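Local coordinates for protein probable M18-family aminopeptidase 1 (Thermotoga maritima, PDB 2GLF) that probably removes amino-terminal residues from peptides as a metal-dependent exopeptidase of the M18 aminopeptidase family, at residues Met60-Tyr65 with Phe76-Asp81; Arg97-Pro102 with Glu224-Pro229; Glu133-Leu138 with Ile150-Glu155. All coordinates share one frame; numbering follows the deposited sequence.

Contact 1. Residues Met60-Tyr65 with Phe76-Asp81; sequences MNMTVY and FRVVDD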
loop_
_atom_site.group_PDB
_atom_site.type_symbol
_atom_site.label_atom_id
_atom_site.label_comp_id
_atom_site.label_asym_id
_atom_site.label_seq_id
_atom_site.Cartn_x
_atom_site.Cartn_y
_atom_site.Cartn_z
HETATM N N MSE A 60 44.934 56.226 -6.654
HETATM C CA MSE A 60 43.810 56.850 -5.977
HETATM C C MSE A 60 42.643 57.049 -6.918
HETATM O O MSE A 60 41.524 57.296 -6.480
HETATM C CB MSE A 60 44.237 58.189 -5.380
HETATM C CG MSE A 60 44.156 58.240 -3.863
HETATM SE SE MSE A 60 44.844 56.644 -3.009
HETATM C CE MSE A 60 46.619 56.601 -3.779
ATOM N N ASN A 61 42.902 56.947 -8.213
ATOM C CA ASN A 61 41.839 57.106 -9.187
ATOM C C ASN A 61 42.002 56.118 -10.332
ATOM O O ASN A 61 42.731 56.378 -11.290
ATOM C CB ASN A 61 41.805 58.532 -9.730
ATOM C CG ASN A 61 40.637 58.765 -10.666
ATOM O OD1 ASN A 61 40.619 58.272 -11.794
ATOM N ND2 ASN A 61 39.641 59.506 -10.194
HETATM N N MSE A 62 41.318 54.982 -10.219
HETATM C CA MSE A 62 41.386 53.939 -11.231
HETATM C C MSE A 62 39.989 53.552 -11.694
HETATM O O MSE A 62 39.039 53.560 -10.911
HETATM C CB MSE A 62 42.066 52.685 -10.666
HETATM C CG MSE A 62 43.446 52.892 -10.064
HETATM SE SE MSE A 62 44.155 51.288 -9.192
HETATM C CE MSE A 62 44.653 50.303 -10.764
ATOM N N THR A 63 39.877 53.219 -12.972
ATOM C CA THR A 63 38.626 52.765 -13.565
ATOM C C THR A 63 39.077 51.488 -14.271
ATOM O O THR A 63 39.172 51.417 -15.496
ATOM C CB THR A 63 38.079 53.783 -14.577
ATOM O OG1 THR A 63 39.067 54.032 -15.583
ATOM C CG2 THR A 63 37.740 55.088 -13.882
ATOM N N VAL A 64 39.366 50.480 -13.458
ATOM C CA VAL A 64 39.884 49.211 -13.938
ATOM C C VAL A 64 38.935 48.035 -13.890
ATOM O O VAL A 64 37.832 48.126 -13.356
ATOM C CB VAL A 64 41.119 48.813 -13.126
ATOM C CG1 VAL A 64 42.220 49.850 -13.306
ATOM C CG2 VAL A 64 40.735 48.682 -11.659
ATOM N N TYR A 65 39.392 46.923 -14.450
ATOM C CA TYR A 65 38.622 45.695 -14.455
ATOM C C TYR A 65 39.549 44.519 -14.694
ATOM O O TYR A 65 40.532 44.627 -15.417
ATOM C CB TYR A 65 37.528 45.733 -15.534
ATOM C CG TYR A 65 38.030 45.683 -16.956
ATOM C CD1 TYR A 65 38.637 44.532 -17.469
ATOM C CD2 TYR A 65 37.896 46.790 -17.798
ATOM C CE1 TYR A 65 39.105 44.486 -18.786
ATOM C CE2 TYR A 65 38.357 46.756 -19.119
ATOM C CZ TYR A 65 38.964 45.604 -19.604
ATOM O OH TYR A 65 39.464 45.586 -20.891
ATOM N N PHE A 76 36.247 47.867 -11.158
ATOM C CA PHE A 76 36.281 48.833 -10.075
ATOM C C PHE A 76 36.407 50.257 -10.583
ATOM O O PHE A 76 36.699 50.510 -11.755
ATOM C CB PHE A 76 37.451 48.566 -9.123
ATOM C CG PHE A 76 37.513 47.162 -8.610
ATOM C CD1 PHE A 76 38.361 46.227 -9.205
ATOM C CD2 PHE A 76 36.717 46.762 -7.538
ATOM C CE1 PHE A 76 38.412 44.919 -8.742
ATOM C CE2 PHE A 76 36.760 45.451 -7.067
ATOM C CZ PHE A 76 37.607 44.528 -7.668
ATOM N N ARG A 77 36.154 51.180 -9.667
ATOM C CA ARG A 77 36.280 52.606 -9.905
ATOM C C ARG A 77 36.879 53.095 -8.596
ATOM O O ARG A 77 36.189 53.673 -7.755
ATOM C CB ARG A 77 34.919 53.261 -10.173
ATOM C CG ARG A 77 34.438 53.083 -11.597
ATOM C CD ARG A 77 33.168 53.862 -11.865
ATOM N NE ARG A 77 33.361 55.296 -11.680
ATOM C CZ ARG A 77 32.384 56.200 -11.749
ATOM N NH1 ARG A 77 31.138 55.820 -12.003
ATOM N NH2 ARG A 77 32.650 57.485 -11.552
ATOM N N VAL A 78 38.164 52.794 -8.413
ATOM C CA VAL A 78 38.885 53.195 -7.217
ATOM C C VAL A 78 38.908 54.709 -7.253
ATOM O O VAL A 78 39.299 55.307 -8.260
ATOM C CB VAL A 78 40.317 52.649 -7.222
ATOM C CG1 VAL A 78 41.056 53.137 -6.003
ATOM C CG2 VAL A 78 40.288 51.133 -7.240
ATOM N N VAL A 79 38.479 55.324 -6.158
ATOM C CA VAL A 79 38.399 56.769 -6.084
ATOM C C VAL A 79 39.019 57.320 -4.804
ATOM O O VAL A 79 39.087 58.532 -4.603
ATOM C CB VAL A 79 36.915 57.196 -6.207
ATOM C CG1 VAL A 79 36.749 58.669 -5.944
ATOM C CG2 VAL A 79 36.412 56.867 -7.607
ATOM N N ASP A 80 39.483 56.426 -3.942
ATOM C CA ASP A 80 40.106 56.838 -2.694
ATOM C C ASP A 80 40.990 55.704 -2.193
ATOM O O ASP A 80 41.281 54.763 -2.933
ATOM C CB ASP A 80 39.043 57.161 -1.647
ATOM C CG ASP A 80 39.564 58.078 -0.550
ATOM O OD1 ASP A 80 40.723 57.895 -0.115
ATOM O OD2 ASP A 80 38.816 58.980 -0.116
ATOM N N ASP A 81 41.430 55.797 -0.947
ATOM C CA ASP A 81 42.259 54.764 -0.357
ATOM C C ASP A 81 41.346 53.551 -0.106
ATOM O O ASP A 81 40.313 53.679 0.554
ATOM C CB ASP A 81 42.841 55.297 0.956
ATOM C CG ASP A 81 43.689 54.281 1.681
ATOM O OD1 ASP A 81 44.138 54.599 2.799
ATOM O OD2 ASP A 81 43.910 53.173 1.145
#
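Met62 and Val78, together with Val64 and Phe76, carry the backbone bonds of this contact. Met62 N donates to Val78 O at 2.8 Å, and Phe76 N donates to Val64 O at 2.7 Å, each with an N-H...O angle of 153°. Three CA-H...O contacts supplement them, including Asn61 CA to Val78 O at 3.2 Å and Arg77 CA to Met62 O at 3.1 Å.

The apolar contacts are modest. Val78 points its CB at the other segment and meets CB of Met62, a selenomethionine, at 3.9 Å; the rest of the Met62 side chain packs against Leu52, Phe55 and Met303. A chi1 of -62° puts Val64 CG2 between the backbone N and the carbonyl carbon, from where it reaches the Phe76 ring edge, 4.2 Å from Phe76 CB. Helix 292-303 covers Phe76 and Val78 through Ile300.

The polar ends find partners beyond the two segments: Thr63 OG1 bonds to Gly48 O, while Arg77 NH1 bonds to the carbonyls of Leu261 and Ala264. Beyond the Val64-Phe76 end of the hairpin of strands 64-67 and 73-77, in the large mixed sheet, the two chains stay close and antiparallel but only loosely paired.

Contact 2. Residues Arg97-Pro102 with Glu224-Pro229; sequences RLDFKP and EIEVVP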
loop_
_atom_site.group_PDB
_atom_site.type_symbol
_atom_site.label_atom_id
_atom_site.label_comp_id
_atom_site.label_asym_id
_atom_site.label_seq_id
_atom_site.Cartn_x
_atom_site.Cartn_y
_atom_site.Cartn_z
ATOM N N ARG A 97 21.552 25.546 -17.940
ATOM C CA ARG A 97 21.670 25.244 -19.360
ATOM C C ARG A 97 21.898 23.750 -19.543
ATOM O O ARG A 97 21.616 22.946 -18.650
ATOM C CB ARG A 97 22.871 25.995 -19.928
ATOM C CG ARG A 97 24.157 25.734 -19.132
ATOM C CD ARG A 97 25.313 26.574 -19.637
ATOM N NE ARG A 97 26.136 27.124 -18.556
ATOM C CZ ARG A 97 27.120 26.472 -17.941
ATOM N NH1 ARG A 97 27.427 25.228 -18.289
ATOM N NH2 ARG A 97 27.801 27.070 -16.971
ATOM N N LEU A 98 22.410 23.394 -20.716
ATOM C CA LEU A 98 22.747 22.016 -21.041
ATOM C C LEU A 98 24.155 22.080 -21.629
ATOM O O LEU A 98 24.445 22.958 -22.440
ATOM C CB LEU A 98 21.788 21.436 -22.084
ATOM C CG LEU A 98 20.294 21.319 -21.776
ATOM C CD1 LEU A 98 19.576 20.764 -23.005
ATOM C CD2 LEU A 98 20.065 20.420 -20.570
ATOM N N ASP A 99 25.032 21.172 -21.207
ATOM C CA ASP A 99 26.399 21.137 -21.718
ATOM C C ASP A 99 26.627 19.884 -22.548
ATOM O O ASP A 99 26.218 18.800 -22.151
ATOM C CB ASP A 99 27.430 21.119 -20.581
ATOM C CG ASP A 99 27.479 22.413 -19.786
ATOM O OD1 ASP A 99 27.090 23.478 -20.318
ATOM O OD2 ASP A 99 27.939 22.358 -18.620
ATOM N N PHE A 100 27.273 20.034 -23.698
ATOM C CA PHE A 100 27.606 18.887 -24.535
ATOM C C PHE A 100 28.561 18.041 -23.681
ATOM O O PHE A 100 29.436 18.589 -23.009
ATOM C CB PHE A 100 28.380 19.346 -25.780
ATOM C CG PHE A 100 27.524 19.671 -26.979
ATOM C CD1 PHE A 100 26.201 20.069 -26.841
ATOM C CD2 PHE A 100 28.076 19.619 -28.258
ATOM C CE1 PHE A 100 25.443 20.412 -27.957
ATOM C CE2 PHE A 100 27.330 19.961 -29.371
ATOM C CZ PHE A 100 26.010 20.358 -29.221
ATOM N N LYS A 101 28.405 16.722 -23.688
ATOM C CA LYS A 101 29.325 15.875 -22.930
ATOM C C LYS A 101 30.657 15.880 -23.674
ATOM O O LYS A 101 30.738 16.370 -24.795
ATOM C CB LYS A 101 28.808 14.441 -22.843
ATOM C CG LYS A 101 27.746 14.216 -21.788
ATOM C CD LYS A 101 27.485 12.733 -21.605
ATOM C CE LYS A 101 26.480 12.481 -20.497
ATOM N NZ LYS A 101 26.115 11.040 -20.435
ATOM N N PRO A 102 31.721 15.340 -23.059
ATOM C CA PRO A 102 33.018 15.326 -23.750
ATOM C C PRO A 102 32.943 14.650 -25.129
ATOM O O PRO A 102 33.505 15.153 -26.104
ATOM C CB PRO A 102 33.919 14.592 -22.762
ATOM C CG PRO A 102 33.357 15.030 -21.437
ATOM C CD PRO A 102 31.866 14.882 -21.666
ATOM N N GLU A 224 33.977 23.280 -24.759
ATOM C CA GLU A 224 32.829 23.552 -23.911
ATOM C C GLU A 224 31.665 24.117 -24.713
ATOM O O GLU A 224 31.680 25.283 -25.108
ATOM C CB GLU A 224 33.217 24.518 -22.787
ATOM C CG GLU A 224 33.585 23.793 -21.503
ATOM C CD GLU A 224 34.185 24.689 -20.436
ATOM O OE1 GLU A 224 34.183 24.265 -19.260
ATOM O OE2 GLU A 224 34.670 25.797 -20.764
ATOM N N ILE A 225 30.661 23.281 -24.959
ATOM C CA ILE A 225 29.485 23.711 -25.700
ATOM C C ILE A 225 28.305 23.820 -24.745
ATOM O O ILE A 225 28.125 22.982 -23.867
ATOM C CB ILE A 225 29.108 22.713 -26.817
ATOM C CG1 ILE A 225 30.317 22.439 -27.713
ATOM C CG2 ILE A 225 27.965 23.278 -27.646
ATOM C CD1 ILE A 225 30.811 23.665 -28.438
ATOM N N GLU A 226 27.501 24.857 -24.923
ATOM C CA GLU A 226 26.340 25.061 -24.080
ATOM C C GLU A 226 25.076 25.177 -24.939
ATOM O O GLU A 226 25.038 25.926 -25.917
ATOM C CB GLU A 226 26.533 26.320 -23.220
ATOM C CG GLU A 226 27.854 26.339 -22.441
ATOM C CD GLU A 226 27.862 27.327 -21.268
ATOM O OE1 GLU A 226 27.092 28.312 -21.298
ATOM O OE2 GLU A 226 28.651 27.120 -20.317
ATOM N N VAL A 227 24.052 24.407 -24.583
ATOM C CA VAL A 227 22.788 24.423 -25.312
ATOM C C VAL A 227 21.879 25.418 -24.610
ATOM O O VAL A 227 21.696 25.346 -23.407
ATOM C CB VAL A 227 22.139 23.014 -25.336
ATOM C CG1 VAL A 227 20.788 23.071 -26.031
ATOM C CG2 VAL A 227 23.063 22.030 -26.044
ATOM N N VAL A 228 21.318 26.342 -25.374
ATOM C CA VAL A 228 20.465 27.388 -24.821
ATOM C C VAL A 228 19.234 27.647 -25.692
ATOM O O VAL A 228 19.278 27.445 -26.901
ATOM C CB VAL A 228 21.294 28.686 -24.675
ATOM C CG1 VAL A 228 20.533 29.880 -25.248
ATOM C CG2 VAL A 228 21.662 28.895 -23.209
ATOM N N PRO A 229 18.123 28.104 -25.089
ATOM C CA PRO A 229 16.900 28.376 -25.857
ATOM C C PRO A 229 17.051 29.456 -26.934
ATOM O O PRO A 229 17.701 30.479 -26.724
ATOM C CB PRO A 229 15.885 28.749 -24.778
ATOM C CG PRO A 229 16.727 29.348 -23.721
ATOM C CD PRO A 229 17.925 28.422 -23.668
HETATM O O HOH W 1 31.309 20.344 -23.937
#
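Leu98 and Val227 form a hydrogen-bonded antiparallel pair and Asp99 and Glu226 the non-hydrogen-bonded pair beside it, in strands whose directions differ by 145°. Val227 N donates to Leu98 O at 2.6 Å and Phe100 N to Ile225 O at 3.1 Å, whereas the return bond from Leu98 N to Val227 O is weak. A water bridges the two chains, accepting from Ile225 N and lying within hydrogen-bonding distance of Phe100 O.

Phe100 lies flat against Ile225, whose CG2 stands 3.5 Å from the ring centroid, almost on the ring normal. Val227 CG2 instead reaches the ring edge, 3.5 Å from Phe100 CE1, while Val227 CB meets Leu98 CB at 3.6 Å. Strands 97-108 and 223-229 are neighbours in a six-stranded antiparallel sheet, separate from the mixed sheet that carries His92, and a second subunit reaches this contact: its Lys362 pairs with Asp99 OD2.

With CG between the backbone N and the carbonyl carbon (chi1 53°) and a bend at chi3, the Arg97 chain brings its guanidinium to two carboxylates, which it meets differently. Asp99 OD1 accepts from NH1 of Arg97 at 2.7 Å, near the guanidinium plane and through its syn lone pair. Glu226 lies over a guanidinium face, the planes 17° apart; its OE2, 3.0 Å from Arg97 NH1, is held by charge alone, with no N-H aimed at it. Replacing Arg97 by an alanine would probably leave Asp99 OD1 and Glu226 OE2, 4.0 Å apart, to repel each other without the cation they share.

Contact 3. Residues Glu133-Leu138 with Ile150-Glu155; sequences EIHGVL and IGDKPE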
loop_
_atom_site.group_PDB
_atom_site.type_symbol
_atom_site.label_atom_id
_atom_site.label_comp_id
_atom_site.label_asym_id
_atom_site.label_seq_id
_atom_site.Cartn_x
_atom_site.Cartn_y
_atom_site.Cartn_z
ATOM N N GLU A 133 19.839 26.685 -29.294
ATOM C CA GLU A 133 21.015 27.284 -29.922
ATOM C C GLU A 133 22.269 26.661 -29.297
ATOM O O GLU A 133 22.307 26.404 -28.093
ATOM C CB GLU A 133 21.061 28.788 -29.664
ATOM C CG GLU A 133 19.991 29.602 -30.340
ATOM C CD GLU A 133 20.132 31.084 -30.034
ATOM O OE1 GLU A 133 21.244 31.623 -30.215
ATOM O OE2 GLU A 133 19.135 31.712 -29.617
ATOM N N ILE A 134 23.289 26.414 -30.109
ATOM C CA ILE A 134 24.546 25.868 -29.597
ATOM C C ILE A 134 25.516 27.038 -29.424
ATOM O O ILE A 134 25.583 27.914 -30.275
ATOM C CB ILE A 134 25.170 24.858 -30.578
ATOM C CG1 ILE A 134 24.463 23.518 -30.475
ATOM C CG2 ILE A 134 26.629 24.663 -30.271
ATOM C CD1 ILE A 134 24.988 22.510 -31.477
ATOM N N HIS A 135 26.261 27.052 -28.325
ATOM C CA HIS A 135 27.221 28.125 -28.064
ATOM C C HIS A 135 28.420 27.626 -27.267
ATOM O O HIS A 135 28.267 26.865 -26.315
ATOM C CB HIS A 135 26.556 29.260 -27.286
ATOM C CG HIS A 135 25.667 30.128 -28.119
ATOM N ND1 HIS A 135 26.142 30.896 -29.158
ATOM C CD2 HIS A 135 24.337 30.373 -28.048
ATOM C CE1 HIS A 135 25.145 31.577 -29.695
ATOM N NE2 HIS A 135 24.039 31.278 -29.039
ATOM N N GLY A 136 29.617 28.055 -27.648
ATOM C CA GLY A 136 30.782 27.615 -26.911
ATOM C C GLY A 136 32.103 27.775 -27.631
ATOM O O GLY A 136 32.285 28.694 -28.429
ATOM N N VAL A 137 33.030 26.868 -27.343
ATOM C CA VAL A 137 34.351 26.913 -27.945
ATOM C C VAL A 137 35.029 25.534 -27.933
ATOM O O VAL A 137 34.767 24.713 -27.056
ATOM C CB VAL A 137 35.228 27.946 -27.203
ATOM C CG1 VAL A 137 35.266 27.629 -25.721
ATOM C CG2 VAL A 137 36.625 27.949 -27.783
ATOM N N LEU A 138 35.886 25.288 -28.920
ATOM C CA LEU A 138 36.605 24.024 -29.035
ATOM C C LEU A 138 38.056 24.324 -29.420
ATOM O O LEU A 138 38.315 25.241 -30.200
ATOM C CB LEU A 138 35.986 23.141 -30.130
ATOM C CG LEU A 138 34.479 22.849 -30.203
ATOM C CD1 LEU A 138 34.184 22.137 -31.520
ATOM C CD2 LEU A 138 34.018 22.001 -29.016
ATOM N N ILE A 150 25.798 28.479 -33.336
ATOM C CA ILE A 150 24.830 27.973 -34.292
ATOM C C ILE A 150 23.429 28.086 -33.713
ATOM O O ILE A 150 23.188 27.657 -32.590
ATOM C CB ILE A 150 25.114 26.518 -34.626
ATOM C CG1 ILE A 150 26.606 26.352 -34.931
ATOM C CG2 ILE A 150 24.275 26.092 -35.818
ATOM C CD1 ILE A 150 27.016 24.940 -35.250
ATOM N N GLY A 151 22.514 28.664 -34.490
ATOM C CA GLY A 151 21.140 28.858 -34.052
ATOM C C GLY A 151 20.987 30.323 -33.702
ATOM O O GLY A 151 19.886 30.838 -33.484
ATOM N N ASP A 152 22.141 30.982 -33.667
ATOM C CA ASP A 152 22.286 32.397 -33.344
ATOM C C ASP A 152 21.526 33.314 -34.311
ATOM O O ASP A 152 20.622 34.053 -33.918
ATOM C CB ASP A 152 23.775 32.736 -33.383
ATOM C CG ASP A 152 24.170 33.742 -32.343
ATOM O OD1 ASP A 152 25.371 34.080 -32.285
ATOM O OD2 ASP A 152 23.287 34.188 -31.582
ATOM N N LYS A 153 21.916 33.249 -35.580
ATOM C CA LYS A 153 21.335 34.065 -36.635
ATOM C C LYS A 153 20.220 33.323 -37.352
ATOM O O LYS A 153 20.144 32.102 -37.298
ATOM C CB LYS A 153 22.434 34.444 -37.624
ATOM C CG LYS A 153 23.642 35.095 -36.966
ATOM C CD LYS A 153 24.947 34.688 -37.639
ATOM C CE LYS A 153 25.208 33.178 -37.526
ATOM N NZ LYS A 153 25.282 32.675 -36.116
ATOM N N PRO A 154 19.343 34.053 -38.048
ATOM C CA PRO A 154 18.232 33.428 -38.769
ATOM C C PRO A 154 18.603 32.556 -39.975
ATOM O O PRO A 154 17.811 31.719 -40.396
ATOM C CB PRO A 154 17.363 34.622 -39.146
ATOM C CG PRO A 154 18.361 35.711 -39.326
ATOM C CD PRO A 154 19.277 35.519 -38.150
ATOM N N GLU A 155 19.793 32.737 -40.535
ATOM C CA GLU A 155 20.194 31.923 -41.679
ATOM C C GLU A 155 20.533 30.497 -41.258
ATOM O O GLU A 155 20.153 29.541 -41.936
ATOM C CB GLU A 155 21.405 32.525 -42.398
ATOM C CG GLU A 155 22.652 32.640 -41.540
ATOM C CD GLU A 155 22.790 34.005 -40.898
ATOM O OE1 GLU A 155 21.768 34.563 -40.441
ATOM O OE2 GLU A 155 23.927 34.515 -40.846
#
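Ile150 closes the strand pairing with Ile134: Ile134 N donates to Ile150 O at 2.8 Å and Ile150 N returns a bond to Ile134 O at 3.1 Å. Both side chains lie on the same face of the sheet, their CB atoms 4.4 Å apart. Gly151, with phi 104° and psi -10°, turns the chain off the strand; a side chain here would probably crowd Glu133 and the carbonyl of Ile150. Gly151 O comes 3.4 Å from Glu133 CG.

Asp152 follows, its carboxylate at the edge of the His135 ring, with the two planes nearly perpendicular and CG of Asp152 3.6 Å from CE1 of His135. That ring is held from two directions: NE2 of His135 donates to OE1 of Glu133 at 3.1 Å, meeting it from above the carboxylate plane, and ND1 bonds to His149. Asp152 OD2 and Glu133 OE1 are 3.6 Å apart, so two negative groups crowd this corner. The salt bridge from Lys31 to Glu133 OE1, with a long, weak ion pair to Asp152, probably offsets their repulsion; the close negative charge may still raise the proton affinity of one of the two carboxylates, to an extent the geometry does not settle.

Contacts 2 and 3 are buried and share one antiparallel sheet, in which strands 223-229 and 132-139 run side by side; contact 3 joins strand 132-139 to the end of strand 145-150 and the loop after it. Glu226 N probably bonds to His135 O at 2.6 Å, and Ile134 packs on both Ile225 and Phe100. Contact 1 is only partly buried and sits at the end of a hairpin of the mixed sheet, its centre 37 Å from the centres of both. Its cross-segment chemistry is backbone bonding and apolar packing. Contacts 2 and 3 add clustered carboxylates, offset by arginine in one, and by lysine together with a histidine hydrogen bond in the other, and both are approached by neighbouring subunits.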